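Local coordinates for protein chitin binding domain (PDB 3UAM) that probably binds chitin and may cleave it oxidatively, as expected of a family AA10 lytic polysaccharide monooxygenase, at residues 19-24 / 40-45; 80-85 / 93-98; 123-128 / 162-167; 155-160 / 181-186. All blocks are in the same frame, centred on the assembly; numbering follows the deposited sequence.

Contact 1: 19-24 / 40-45; sequences PRHGRV and LDFGQV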
loop_
_atom_site.group_PDB
_atom_site.type_symbol
_atom_site.label_atom_id
_atom_site.label_comp_id
_atom_site.label_asym_id
_atom_site.label_seq_id
_atom_site.Cartn_x
_atom_site.Cartn_y
_atom_site.Cartn_z
ATOM N N PRO A 19 -0.714 19.668 0.693
ATOM C CA PRO A 19 -0.195 18.337 1.036
ATOM C C PRO A 19 -1.195 17.258 0.653
ATOM O O PRO A 19 -2.378 17.373 0.996
ATOM C CB PRO A 19 -0.020 18.398 2.561
ATOM C CG PRO A 19 -0.609 19.720 3.003
ATOM C CD PRO A 19 -1.380 20.284 1.843
ATOM N N ARG A 20 -0.721 16.243 -0.069
ATOM C CA ARG A 20 -1.556 15.166 -0.584
ATOM C C ARG A 20 -1.228 13.900 0.196
ATOM O O ARG A 20 -0.118 13.369 0.098
ATOM C CB ARG A 20 -1.261 14.921 -2.054
ATOM C CG ARG A 20 -1.060 16.179 -2.888
ATOM C CD ARG A 20 -2.232 17.136 -2.769
ATOM N NE ARG A 20 -3.451 16.550 -3.309
ATOM C CZ ARG A 20 -3.799 16.556 -4.591
ATOM N NH1 ARG A 20 -3.012 17.089 -5.502
ATOM N NH2 ARG A 20 -4.938 16.014 -4.964
ATOM N N HIS A 21 -2.197 13.416 0.951
ATOM C CA HIS A 21 -1.961 12.433 1.992
ATOM C C HIS A 21 -2.885 11.280 1.830
ATOM O O HIS A 21 -4.043 11.463 1.447
ATOM C CB HIS A 21 -2.277 13.048 3.343
ATOM C CG HIS A 21 -1.185 13.896 3.900
ATOM N ND1 HIS A 21 -1.361 14.656 4.996
ATOM C CD2 HIS A 21 0.126 14.077 3.488
ATOM C CE1 HIS A 21 -0.204 15.277 5.290
ATOM N NE2 HIS A 21 0.707 14.918 4.354
ATOM N N GLY A 22 -2.385 10.096 2.152
ATOM C CA GLY A 22 -3.204 8.896 2.206
ATOM C C GLY A 22 -2.561 7.867 3.117
ATOM O O GLY A 22 -1.332 7.738 3.119
ATOM N N ARG A 23 -3.388 7.148 3.887
ATOM C CA ARG A 23 -2.908 6.048 4.736
ATOM C C ARG A 23 -4.032 5.056 5.045
ATOM O O ARG A 23 -5.210 5.372 4.888
ATOM C CB ARG A 23 -2.319 6.593 6.038
ATOM C CG ARG A 23 -3.364 7.179 6.969
ATOM C CD ARG A 23 -2.772 7.995 8.092
ATOM N NE ARG A 23 -3.846 8.491 8.941
ATOM C CZ ARG A 23 -4.680 9.483 8.620
ATOM N NH1 ARG A 23 -4.562 10.177 7.485
ATOM N NH2 ARG A 23 -5.638 9.801 9.472
ATOM N N VAL A 24 -3.659 3.856 5.477
ATOM C CA VAL A 24 -4.616 2.898 6.006
ATOM C C VAL A 24 -4.722 3.068 7.517
ATOM O O VAL A 24 -3.791 2.772 8.272
ATOM C CB VAL A 24 -4.231 1.461 5.636
ATOM C CG1 VAL A 24 -5.078 0.461 6.412
ATOM C CG2 VAL A 24 -4.382 1.275 4.130
ATOM N N LEU A 40 6.897 8.577 14.152
ATOM C CA LEU A 40 6.736 9.259 12.877
ATOM C C LEU A 40 5.751 10.386 13.041
ATOM O O LEU A 40 4.806 10.260 13.823
ATOM C CB LEU A 40 6.185 8.306 11.825
ATOM C CG LEU A 40 7.106 7.213 11.283
ATOM C CD1 LEU A 40 6.336 6.345 10.293
ATOM C CD2 LEU A 40 8.336 7.814 10.622
ATOM N N ASP A 41 5.913 11.479 12.306
ATOM C CA ASP A 41 4.891 12.522 12.391
ATOM C C ASP A 41 3.755 12.248 11.400
ATOM O O ASP A 41 3.822 11.317 10.622
ATOM C CB ASP A 41 5.478 13.932 12.255
ATOM C CG ASP A 41 6.166 14.162 10.945
ATOM O OD1 ASP A 41 5.643 13.737 9.902
ATOM O OD2 ASP A 41 7.233 14.809 10.960
ATOM N N PHE A 42 2.704 13.054 11.451
ATOM C CA PHE A 42 1.519 12.821 10.636
ATOM C C PHE A 42 1.809 12.883 9.131
ATOM O O PHE A 42 1.330 12.034 8.384
ATOM C CB PHE A 42 0.421 13.836 11.016
ATOM C CG PHE A 42 -0.925 13.539 10.419
ATOM C CD1 PHE A 42 -1.698 12.510 10.930
ATOM C CD2 PHE A 42 -1.424 14.297 9.366
ATOM C CE1 PHE A 42 -2.954 12.233 10.408
ATOM C CE2 PHE A 42 -2.674 14.027 8.831
ATOM C CZ PHE A 42 -3.444 13.000 9.364
ATOM N N GLY A 43 2.574 13.890 8.683
ATOM C CA GLY A 43 2.942 13.981 7.265
ATOM C C GLY A 43 3.623 12.702 6.787
ATOM O O GLY A 43 3.245 12.095 5.777
ATOM N N GLN A 44 4.622 12.279 7.546
ATOM C CA GLN A 44 5.408 11.090 7.227
ATOM C C GLN A 44 4.565 9.822 7.029
ATOM O O GLN A 44 4.780 9.087 6.066
ATOM C CB GLN A 44 6.453 10.862 8.328
ATOM C CG GLN A 44 7.590 11.890 8.315
ATOM C CD GLN A 44 8.572 11.697 9.461
ATOM O OE1 GLN A 44 8.209 11.197 10.521
ATOM N NE2 GLN A 44 9.822 12.078 9.248
ATOM N N VAL A 45 3.620 9.554 7.939
ATOM C CA VAL A 45 2.727 8.386 7.838
ATOM C C VAL A 45 1.918 8.408 6.543
ATOM O O VAL A 45 1.624 7.360 5.960
ATOM C CB VAL A 45 1.735 8.328 9.023
ATOM C CG1 VAL A 45 0.700 7.222 8.823
ATOM C CG2 VAL A 45 2.492 8.102 10.321
HETATM O O HOH W 1 1.376 6.997 3.104
#

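Contact 2: 80-85 / 93-98; sequences EIASGG and QLNEPD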
loop_
_atom_site.group_PDB
_atom_site.type_symbol
_atom_site.label_atom_id
_atom_site.label_comp_id
_atom_site.label_asym_id
_atom_site.label_seq_id
_atom_site.Cartn_x
_atom_site.Cartn_y
_atom_site.Cartn_z
ATOM N N GLU A 80 12.856 -1.489 0.500
ATOM C CA GLU A 80 12.311 -0.144 0.709
ATOM C C GLU A 80 10.811 -0.080 0.386
ATOM O O GLU A 80 10.242 0.986 0.161
ATOM C CB GLU A 80 13.099 0.880 -0.099
ATOM C CG GLU A 80 14.583 0.811 0.211
ATOM C CD GLU A 80 15.420 1.894 -0.444
ATOM O OE1 GLU A 80 14.942 2.622 -1.336
ATOM O OE2 GLU A 80 16.575 2.000 -0.055
ATOM N N ILE A 81 10.165 -1.240 0.381
ATOM C CA ILE A 81 8.747 -1.317 0.074
ATOM C C ILE A 81 7.921 -0.685 1.190
ATOM O O ILE A 81 6.968 0.068 0.916
ATOM C CB ILE A 81 8.294 -2.773 -0.159
ATOM C CG1 ILE A 81 8.937 -3.322 -1.441
ATOM C CG2 ILE A 81 6.780 -2.861 -0.289
ATOM C CD1 ILE A 81 8.972 -4.830 -1.536
ATOM N N ALA A 82 8.275 -0.981 2.440
ATOM C CA ALA A 82 7.469 -0.529 3.571
ATOM C C ALA A 82 7.478 0.997 3.730
ATOM O O ALA A 82 6.547 1.555 4.317
ATOM C CB ALA A 82 7.898 -1.235 4.870
ATOM N N SER A 83 8.511 1.680 3.237
ATOM C CA SER A 83 8.560 3.147 3.321
ATOM C C SER A 83 8.126 3.836 2.024
ATOM O O SER A 83 8.197 5.070 1.897
ATOM C CB SER A 83 9.950 3.624 3.716
ATOM O OG SER A 83 10.880 3.440 2.667
ATOM N N GLY A 84 7.655 3.055 1.061
ATOM C CA GLY A 84 7.279 3.600 -0.237
ATOM C C GLY A 84 8.444 4.175 -1.010
ATOM O O GLY A 84 8.272 5.121 -1.779
ATOM N N GLY A 85 9.631 3.610 -0.802
ATOM C CA GLY A 85 10.865 4.142 -1.357
ATOM C C GLY A 85 11.471 5.338 -0.619
ATOM O O GLY A 85 12.485 5.883 -1.060
ATOM N N GLN A 93 12.804 3.923 9.213
ATOM C CA GLN A 93 12.462 2.949 10.266
ATOM C C GLN A 93 11.584 1.815 9.748
ATOM O O GLN A 93 11.711 0.663 10.168
ATOM C CB GLN A 93 11.678 3.634 11.407
ATOM C CG GLN A 93 12.500 4.478 12.353
ATOM C CD GLN A 93 11.649 5.382 13.264
ATOM O OE1 GLN A 93 11.480 5.099 14.440
ATOM N NE2 GLN A 93 11.103 6.469 12.706
ATOM N N LEU A 94 10.674 2.159 8.841
ATOM C CA LEU A 94 9.683 1.214 8.350
ATOM C C LEU A 94 10.262 -0.013 7.667
ATOM O O LEU A 94 9.625 -1.048 7.668
ATOM C CB LEU A 94 8.700 1.916 7.408
ATOM C CG LEU A 94 7.758 2.903 8.117
ATOM C CD1 LEU A 94 7.241 3.913 7.101
ATOM C CD2 LEU A 94 6.593 2.195 8.822
ATOM N N ASN A 95 11.455 0.119 7.101
ATOM C CA ASN A 95 12.099 -0.953 6.338
ATOM C C ASN A 95 12.891 -1.971 7.137
ATOM O O ASN A 95 13.411 -2.943 6.567
ATOM C CB ASN A 95 13.025 -0.325 5.289
ATOM C CG ASN A 95 12.260 0.522 4.292
ATOM O OD1 ASN A 95 11.178 0.120 3.835
ATOM N ND2 ASN A 95 12.791 1.697 3.965
ATOM N N GLU A 96 13.003 -1.753 8.443
ATOM C CA GLU A 96 13.677 -2.714 9.272
ATOM C C GLU A 96 12.957 -4.066 9.221
ATOM O O GLU A 96 11.745 -4.135 9.179
ATOM C CB GLU A 96 13.787 -2.216 10.715
ATOM C CG GLU A 96 14.671 -0.993 10.857
ATOM C CD GLU A 96 16.130 -1.248 10.502
ATOM O OE1 GLU A 96 16.624 -2.400 10.605
ATOM O OE2 GLU A 96 16.796 -0.259 10.141
ATOM N N PRO A 97 13.726 -5.152 9.242
ATOM C CA PRO A 97 13.129 -6.470 9.278
ATOM C C PRO A 97 12.514 -6.733 10.627
ATOM O O PRO A 97 12.929 -6.120 11.629
ATOM C CB PRO A 97 14.330 -7.398 9.068
ATOM C CG PRO A 97 15.461 -6.663 9.690
ATOM C CD PRO A 97 15.188 -5.201 9.427
ATOM N N ASP A 98 11.583 -7.676 10.669
ATOM C CA ASP A 98 10.910 -8.036 11.919
ATOM C C ASP A 98 11.890 -8.616 12.959
ATOM O O ASP A 98 11.693 -8.469 14.178
ATOM C CB ASP A 98 9.773 -9.001 11.639
ATOM C CG ASP A 98 8.957 -9.295 12.866
ATOM O OD1 ASP A 98 8.329 -8.358 13.380
ATOM O OD2 ASP A 98 8.956 -10.458 13.293
HETATM O O HOH W 2 10.642 -2.510 2.964
#

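Contact 3: 123-128 / 162-167; sequences PHKTRR and QPYWGP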
loop_
_atom_site.group_PDB
_atom_site.type_symbol
_atom_site.label_atom_id
_atom_site.label_comp_id
_atom_site.label_asym_id
_atom_site.label_seq_id
_atom_site.Cartn_x
_atom_site.Cartn_y
_atom_site.Cartn_z
ATOM N N PRO A 123 -7.413 14.213 -1.508
ATOM C CA PRO A 123 -7.192 12.956 -2.206
ATOM C C PRO A 123 -6.941 13.119 -3.683
ATOM O O PRO A 123 -7.461 14.015 -4.319
ATOM C CB PRO A 123 -8.494 12.154 -1.950
ATOM C CG PRO A 123 -9.500 13.165 -1.494
ATOM C CD PRO A 123 -8.706 14.231 -0.799
ATOM N N HIS A 124 -6.093 12.257 -4.205
ATOM C CA HIS A 124 -5.754 12.234 -5.631
ATOM C C HIS A 124 -6.808 11.566 -6.471
ATOM O O HIS A 124 -7.586 10.725 -5.982
ATOM C CB HIS A 124 -4.470 11.428 -5.803
ATOM C CG HIS A 124 -3.217 12.208 -5.549
ATOM N ND1 HIS A 124 -2.828 13.207 -6.351
ATOM C CD2 HIS A 124 -2.255 12.097 -4.547
ATOM C CE1 HIS A 124 -1.655 13.712 -5.901
ATOM N NE2 HIS A 124 -1.299 13.019 -4.799
ATOM N N LYS A 125 -6.829 11.902 -7.758
ATOM C CA LYS A 125 -7.511 11.053 -8.756
ATOM C C LYS A 125 -6.927 9.640 -8.727
ATOM O O LYS A 125 -5.742 9.469 -8.868
ATOM C CB LYS A 125 -7.343 11.631 -10.152
ATOM C CG LYS A 125 -8.098 12.922 -10.373
ATOM C CD LYS A 125 -7.887 13.468 -11.773
ATOM C CE LYS A 125 -8.682 14.753 -11.989
ATOM N NZ LYS A 125 -8.552 15.295 -13.375
ATOM N N THR A 126 -7.767 8.636 -8.543
ATOM C CA THR A 126 -7.311 7.270 -8.255
ATOM C C THR A 126 -7.600 6.283 -9.388
ATOM O O THR A 126 -8.731 6.183 -9.832
ATOM C CB THR A 126 -8.016 6.749 -7.014
ATOM O OG1 THR A 126 -7.745 7.621 -5.916
ATOM C CG2 THR A 126 -7.571 5.309 -6.682
ATOM N N ARG A 127 -6.593 5.533 -9.827
ATOM C CA ARG A 127 -6.833 4.458 -10.790
ATOM C C ARG A 127 -7.274 3.179 -10.103
ATOM O O ARG A 127 -8.205 2.542 -10.544
ATOM C CB ARG A 127 -5.609 4.189 -11.676
ATOM C CG ARG A 127 -5.857 3.148 -12.757
ATOM C CD ARG A 127 -7.110 3.437 -13.580
ATOM N NE ARG A 127 -7.072 4.759 -14.190
ATOM C CZ ARG A 127 -8.130 5.419 -14.661
ATOM N NH1 ARG A 127 -9.345 4.910 -14.555
ATOM N NH2 ARG A 127 -7.981 6.633 -15.185
ATOM N N ARG A 128 -6.600 2.812 -9.021
ATOM C CA ARG A 128 -6.910 1.575 -8.309
ATOM C C ARG A 128 -6.346 1.549 -6.878
ATOM O O ARG A 128 -5.509 2.371 -6.498
ATOM C CB ARG A 128 -6.396 0.364 -9.098
ATOM C CG ARG A 128 -4.878 0.254 -9.145
ATOM C CD ARG A 128 -4.335 -0.980 -9.876
ATOM N NE ARG A 128 -4.720 -1.026 -11.290
ATOM C CZ ARG A 128 -4.242 -0.208 -12.228
ATOM N NH1 ARG A 128 -3.376 0.755 -11.916
ATOM N NH2 ARG A 128 -4.646 -0.337 -13.485
ATOM N N GLN A 162 -12.148 6.963 -17.757
ATOM C CA GLN A 162 -11.004 7.411 -18.582
ATOM C C GLN A 162 -11.471 8.353 -19.679
ATOM O O GLN A 162 -12.587 8.215 -20.145
ATOM C CB GLN A 162 -10.320 6.212 -19.244
ATOM C CG GLN A 162 -9.750 5.158 -18.318
ATOM C CD GLN A 162 -9.273 3.903 -19.053
ATOM O OE1 GLN A 162 -8.524 3.985 -20.009
ATOM N NE2 GLN A 162 -9.698 2.735 -18.573
ATOM N N PRO A 163 -10.613 9.302 -20.119
ATOM C CA PRO A 163 -9.299 9.595 -19.571
ATOM C C PRO A 163 -9.402 10.305 -18.222
ATOM O O PRO A 163 -10.478 10.802 -17.856
ATOM C CB PRO A 163 -8.686 10.532 -20.605
ATOM C CG PRO A 163 -9.857 11.180 -21.273
ATOM C CD PRO A 163 -10.907 10.124 -21.307
ATOM N N TYR A 164 -8.292 10.391 -17.496
ATOM C CA TYR A 164 -8.329 11.014 -16.161
ATOM C C TYR A 164 -8.641 12.501 -16.225
ATOM O O TYR A 164 -8.932 13.101 -15.199
ATOM C CB TYR A 164 -7.015 10.792 -15.401
ATOM C CG TYR A 164 -5.795 11.523 -15.954
ATOM C CD1 TYR A 164 -5.605 12.888 -15.759
ATOM C CD2 TYR A 164 -4.825 10.828 -16.657
ATOM C CE1 TYR A 164 -4.466 13.539 -16.265
ATOM C CE2 TYR A 164 -3.714 11.455 -17.165
ATOM C CZ TYR A 164 -3.524 12.796 -16.969
ATOM O OH TYR A 164 -2.375 13.353 -17.476
ATOM N N TRP A 165 -8.552 13.106 -17.415
ATOM C CA TRP A 165 -8.945 14.517 -17.593
ATOM C C TRP A 165 -10.316 14.723 -18.178
ATOM O O TRP A 165 -10.677 15.846 -18.552
ATOM C CB TRP A 165 -7.947 15.247 -18.461
ATOM C CG TRP A 165 -7.859 14.728 -19.871
ATOM C CD1 TRP A 165 -8.690 15.024 -20.960
ATOM C CD2 TRP A 165 -6.838 13.840 -20.405
ATOM N NE1 TRP A 165 -8.263 14.373 -22.080
ATOM C CE2 TRP A 165 -7.163 13.646 -21.817
ATOM C CE3 TRP A 165 -5.752 13.197 -19.871
ATOM C CZ2 TRP A 165 -6.417 12.828 -22.631
ATOM C CZ3 TRP A 165 -4.978 12.386 -20.710
ATOM C CH2 TRP A 165 -5.305 12.214 -22.066
ATOM N N GLY A 166 -11.092 13.652 -18.273
ATOM C CA GLY A 166 -12.430 13.738 -18.818
ATOM C C GLY A 166 -13.344 14.584 -17.930
ATOM O O GLY A 166 -13.052 14.825 -16.754
ATOM N N PRO A 167 -14.449 15.045 -18.495
ATOM C CA PRO A 167 -15.312 15.977 -17.779
ATOM C C PRO A 167 -15.814 15.465 -16.429
ATOM O O PRO A 167 -16.024 16.281 -15.543
ATOM C CB PRO A 167 -16.491 16.196 -18.749
ATOM C CG PRO A 167 -16.402 15.107 -19.750
ATOM C CD PRO A 167 -14.962 14.714 -19.836
#

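Contact 4: 155-160 / 181-186; sequences KVYLNT and HEFNLP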
loop_
_atom_site.group_PDB
_atom_site.type_symbol
_atom_site.label_atom_id
_atom_site.label_comp_id
_atom_site.label_asym_id
_atom_site.label_seq_id
_atom_site.Cartn_x
_atom_site.Cartn_y
_atom_site.Cartn_z
ATOM N N LYS A 155 -6.611 -8.767 -3.707
ATOM C CA LYS A 155 -7.788 -8.033 -4.158
ATOM C C LYS A 155 -7.400 -6.747 -4.894
ATOM O O LYS A 155 -6.413 -6.093 -4.552
ATOM C CB LYS A 155 -8.690 -7.715 -2.966
ATOM C CG LYS A 155 -10.007 -7.053 -3.347
ATOM C CD LYS A 155 -11.089 -8.074 -3.542
ATOM C CE LYS A 155 -12.392 -7.399 -3.890
ATOM N NZ LYS A 155 -13.319 -8.514 -4.186
ATOM N N VAL A 156 -8.167 -6.414 -5.927
ATOM C CA VAL A 156 -7.945 -5.188 -6.678
ATOM C C VAL A 156 -9.290 -4.465 -6.748
ATOM O O VAL A 156 -10.314 -5.109 -6.990
ATOM C CB VAL A 156 -7.446 -5.481 -8.112
ATOM C CG1 VAL A 156 -7.209 -4.187 -8.873
ATOM C CG2 VAL A 156 -6.166 -6.334 -8.108
ATOM N N TYR A 157 -9.281 -3.146 -6.553
ATOM C CA TYR A 157 -10.440 -2.302 -6.851
ATOM C C TYR A 157 -10.032 -1.301 -7.923
ATOM O O TYR A 157 -9.235 -0.387 -7.662
ATOM C CB TYR A 157 -10.901 -1.563 -5.594
ATOM C CG TYR A 157 -11.394 -2.470 -4.494
ATOM C CD1 TYR A 157 -10.505 -3.010 -3.577
ATOM C CD2 TYR A 157 -12.765 -2.771 -4.364
ATOM C CE1 TYR A 157 -10.939 -3.836 -2.555
ATOM C CE2 TYR A 157 -13.212 -3.622 -3.355
ATOM C CZ TYR A 157 -12.282 -4.137 -2.447
ATOM O OH TYR A 157 -12.683 -4.950 -1.428
ATOM N N LEU A 158 -10.559 -1.483 -9.127
ATOM C CA LEU A 158 -10.173 -0.676 -10.272
ATOM C C LEU A 158 -11.228 0.363 -10.617
ATOM O O LEU A 158 -12.382 0.000 -10.848
ATOM C CB LEU A 158 -9.979 -1.583 -11.478
ATOM C CG LEU A 158 -9.666 -0.931 -12.838
ATOM C CD1 LEU A 158 -8.351 -0.155 -12.812
ATOM C CD2 LEU A 158 -9.682 -1.985 -13.945
ATOM N N ASN A 159 -10.829 1.635 -10.686
ATOM C CA ASN A 159 -11.702 2.694 -11.226
ATOM C C ASN A 159 -11.592 2.645 -12.737
ATOM O O ASN A 159 -10.505 2.549 -13.262
ATOM C CB ASN A 159 -11.303 4.089 -10.706
ATOM C CG ASN A 159 -11.749 4.329 -9.278
ATOM O OD1 ASN A 159 -12.692 3.696 -8.806
ATOM N ND2 ASN A 159 -11.076 5.258 -8.581
ATOM N N THR A 160 -12.712 2.707 -13.439
ATOM C CA THR A 160 -12.708 2.551 -14.889
ATOM C C THR A 160 -12.796 3.861 -15.666
ATOM O O THR A 160 -12.615 3.864 -16.882
ATOM C CB THR A 160 -13.879 1.668 -15.346
ATOM O OG1 THR A 160 -15.119 2.306 -14.983
ATOM C CG2 THR A 160 -13.787 0.238 -14.692
ATOM N N HIS A 181 -12.866 -0.863 2.048
ATOM C CA HIS A 181 -12.819 -2.098 1.268
ATOM C C HIS A 181 -12.991 -3.256 2.188
ATOM O O HIS A 181 -12.583 -3.176 3.344
ATOM C CB HIS A 181 -11.492 -2.203 0.545
ATOM C CG HIS A 181 -11.327 -1.177 -0.562
ATOM N ND1 HIS A 181 -10.159 -0.561 -0.815
ATOM C CD2 HIS A 181 -12.244 -0.683 -1.493
ATOM C CE1 HIS A 181 -10.313 0.271 -1.868
ATOM N NE2 HIS A 181 -11.589 0.209 -2.271
ATOM N N GLU A 182 -13.581 -4.336 1.696
ATOM C CA GLU A 182 -13.760 -5.546 2.506
ATOM C C GLU A 182 -13.497 -6.780 1.669
ATOM O O GLU A 182 -14.001 -6.902 0.554
ATOM C CB GLU A 182 -15.181 -5.624 3.104
ATOM C CG GLU A 182 -15.388 -6.811 4.059
ATOM C CD GLU A 182 -16.601 -6.644 4.971
ATOM O OE1 GLU A 182 -17.666 -6.254 4.453
ATOM O OE2 GLU A 182 -16.486 -6.877 6.214
ATOM N N PHE A 183 -12.724 -7.703 2.217
ATOM C CA PHE A 183 -12.476 -8.981 1.561
ATOM C C PHE A 183 -12.109 -10.049 2.587
ATOM O O PHE A 183 -11.901 -9.745 3.758
ATOM C CB PHE A 183 -11.365 -8.834 0.514
ATOM C CG PHE A 183 -10.170 -8.051 0.983
ATOM C CD1 PHE A 183 -9.170 -8.658 1.707
ATOM C CD2 PHE A 183 -10.020 -6.707 0.637
ATOM C CE1 PHE A 183 -8.053 -7.941 2.109
ATOM C CE2 PHE A 183 -8.909 -5.977 1.050
ATOM C CZ PHE A 183 -7.924 -6.597 1.786
ATOM N N ASN A 184 -12.006 -11.289 2.135
ATOM C CA ASN A 184 -11.644 -12.373 3.019
ATOM C C ASN A 184 -10.171 -12.629 2.930
ATOM O O ASN A 184 -9.624 -12.735 1.827
ATOM C CB ASN A 184 -12.393 -13.642 2.653
ATOM C CG ASN A 184 -13.869 -13.506 2.883
ATOM O OD1 ASN A 184 -14.607 -13.168 1.966
ATOM N ND2 ASN A 184 -14.309 -13.711 4.126
ATOM N N LEU A 185 -9.525 -12.756 4.085
ATOM C CA LEU A 185 -8.126 -13.151 4.115
ATOM C C LEU A 185 -8.003 -14.603 3.656
ATOM O O LEU A 185 -8.884 -15.420 3.940
ATOM C CB LEU A 185 -7.539 -13.000 5.534
ATOM C CG LEU A 185 -7.430 -11.595 6.119
ATOM C CD1 LEU A 185 -6.919 -11.629 7.565
ATOM C CD2 LEU A 185 -6.552 -10.721 5.236
ATOM N N PRO A 186 -6.900 -14.940 2.972
ATOM C CA PRO A 186 -6.688 -16.329 2.553
ATOM C C PRO A 186 -6.217 -17.209 3.720
ATOM O O PRO A 186 -6.167 -16.757 4.857
ATOM C CB PRO A 186 -5.604 -16.198 1.490
ATOM C CG PRO A 186 -4.806 -15.020 1.937
ATOM C CD PRO A 186 -5.745 -14.092 2.650
HETATM O O HOH W 3 -15.148 -4.212 -0.750
#

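Contact 1: 19-24 / 40-45
Arg23 and Val45 join the edge strand 21-26 of the three-stranded sheet in the AA10 beta-sandwich to the short helix 42-45, and the tight packing is here. The aliphatic part of the arginine lies against one branch of the valine, with Arg23 CD 3.6 Å from Val45 CG1. Val32 of helix 30-36 touches both side chains. The solvent side is at the exposed ring of Phe42. With its CG trans to the backbone N (chi1 -170°), this ring swings out over Arg23, and Phe42 CE1 sits over the centre of the guanidinium face, 3.7 Å from Arg23 CZ. The two planes are inclined by 63°, and Arg23 NH1 is hydrogen-bonded to Asn46 OD1. At the buried end the His21 ring meets that of Phe42 obliquely, centroids 5.9 Å apart, while Gly43 CA approaches His21 NE2 to 3.8 Å. That nitrogen is hydrogen-bonded to Glu47; the buried His21 ND1 has no polar partner in the model. Asp41 and Gln44 start the helix with a capping box, Gln44 N reaching Asp41 OD1 at 3.0 Å. No direct hydrogen bond joins the two segments; instead water 1 donates to Gly22 O at 2.8 Å and to Val45 O at 2.9 Å.

Contact 2: 80-85 / 93-98
A type I beta turn from Ile81 to Gly84 receives the side-chain amide of Asn95, the last residue of a short 3-10 segment. Both ends of the amide are used. Asn95 ND2 donates to Ser83 OG at 2.9 Å, with an N-H...O angle of 157° and the hydroxyl close to the amide plane. Asn95 OD1 accepts a weak bond from Ser83 N at 3.1 Å, bent to 129°, and is also 3.3 Å from Glu80 CA. Water 2 gives this oxygen a second, better partner, donating to Asn95 OD1 at 2.8 Å and accepting from Ala82 N at 2.9 Å. Together these contacts fix the rotation of the amide. With chi1 near 71°, Ser83 OG is tucked between its own N and carbonyl carbon, facing the amide, and it also bonds to Arg86 O. Both segments belong to the long, mostly irregular connection between strand 49-51 and helix 98-101, so the contact joins two parts of that loop beside helix 30-36. Next to the polar cluster Ala82 packs on Leu94. Ala82 CB is 4.1 Å from Leu94 CB and closer still, 3.3 Å, to Leu94 O, which takes a hydrogen bond from Arg30. Leu94 turns one branch, CD1, toward Ser83 CA at 4.1 Å, while Ala31 and Leu34 of helix 30-36 touch the same side chain.

Contact 3: 123-128 / 162-167
Lys125 faces Tyr164 across a backbone separation of 7.5 Å between CA atoms, where a type I turn from Pro163 to Gly166, entered through a cis peptide before Pro163, lies beside the start of strand 126-133. The lysine bridges the gap fully extended, all its torsions beyond CG near 180°, and its ammonium group donates to the turn: Lys125 NZ is 2.9 Å from Tyr164 O. The C=O...N angle is 151°, with the donor tilted moderately from the carbonyl plane. This is the one hydrogen bond between the two segments. Arg127 instead bends at chi2 and chi3, which turns its guanidinium back toward the loop, where Arg127 NH1 comes within 3.8 Å of Gln162 CG. Arg127 NE forms a salt bridge with Asp69, and NH1 is hydrogen-bonded to the carbonyls of Asn159 and Tyr161. Within the turn the indole of Trp165 turns its edge to the Tyr164 face, Trp165 CE3 standing 3.6 Å above the centre of the Tyr164 ring, while Pro163 CB lies over the indole. Helix 169-173 flanks the contact, touching Lys125 through Ala169 and Asp170 and both Arg127 and Tyr164 through Leu173, while Leu158 of strand 155-158 packs on Arg127.

Contact 4: 155-160 / 181-186
Tyr157 and His181 lie ring on ring in a face-to-face stack, their planes only 8° apart and their centroids separated by 3.6 Å. The overlap is nearly complete: His181 CD2 stands over the middle of the phenol ring and Tyr157 CD1 over the middle of the imidazole, with Tyr157 CE1 approaching His181 CG to 3.3 Å. The two side chains run past one another in opposite directions, so the phenol reaches beyond the histidine toward the backbone of the opposing strand. There Tyr157 OH is linked through water 3, 2.7 Å from the hydroxyl and 2.9 Å from Glu182 N, whose proton the water accepts. The imidazole has further partners: His181 ND1 is hydrogen-bonded to the hydroxyl of Tyr131, and Trp129 meets the ring edge-to-face. Strand 155-158 belongs to the mixed sheet and strand 179-184 is an outer strand of the three-stranded sheet, so these aromatics pack between the two sheets of the sandwich; the axes of 155-158 and 181-184 come within 9.1 Å, at 151° between their directions. Phe183 is turned differently. It presents its edge to the tyrosine, with Phe183 CD2 3.8 Å from Tyr157 OH, and one face to the lysine. Lys155 CB lies 4.0 Å from Phe183 CD2, over that ring's face. Lys155 is kinked at chi2 (92°), and its aliphatic chain slides alongside the phenylalanine in the opposite sense, Lys155 CD coming 4.1 Å from Phe183 CB.

All four contacts belong to one sandwich domain. Contacts 1 and 2 have centres about 15 Å apart and meet through Leu40 CD1 and Leu94 CD1, 4.1 Å apart, so the two contacts adjoin through Leu40. Contact 1 also reaches contact 3 by a weak bond from Arg20 to Pro123 O, and Arg20 packs on His124. Contacts 3 and 4, centres about 19 Å apart, share the pairing of strands 126-133 and 155-158, where Arg127 O lies 2.8 Å from Asn159 N. Contacts 2 and 3 are farthest separated, about 28 Å between centres, on opposite sides of the chain's centre.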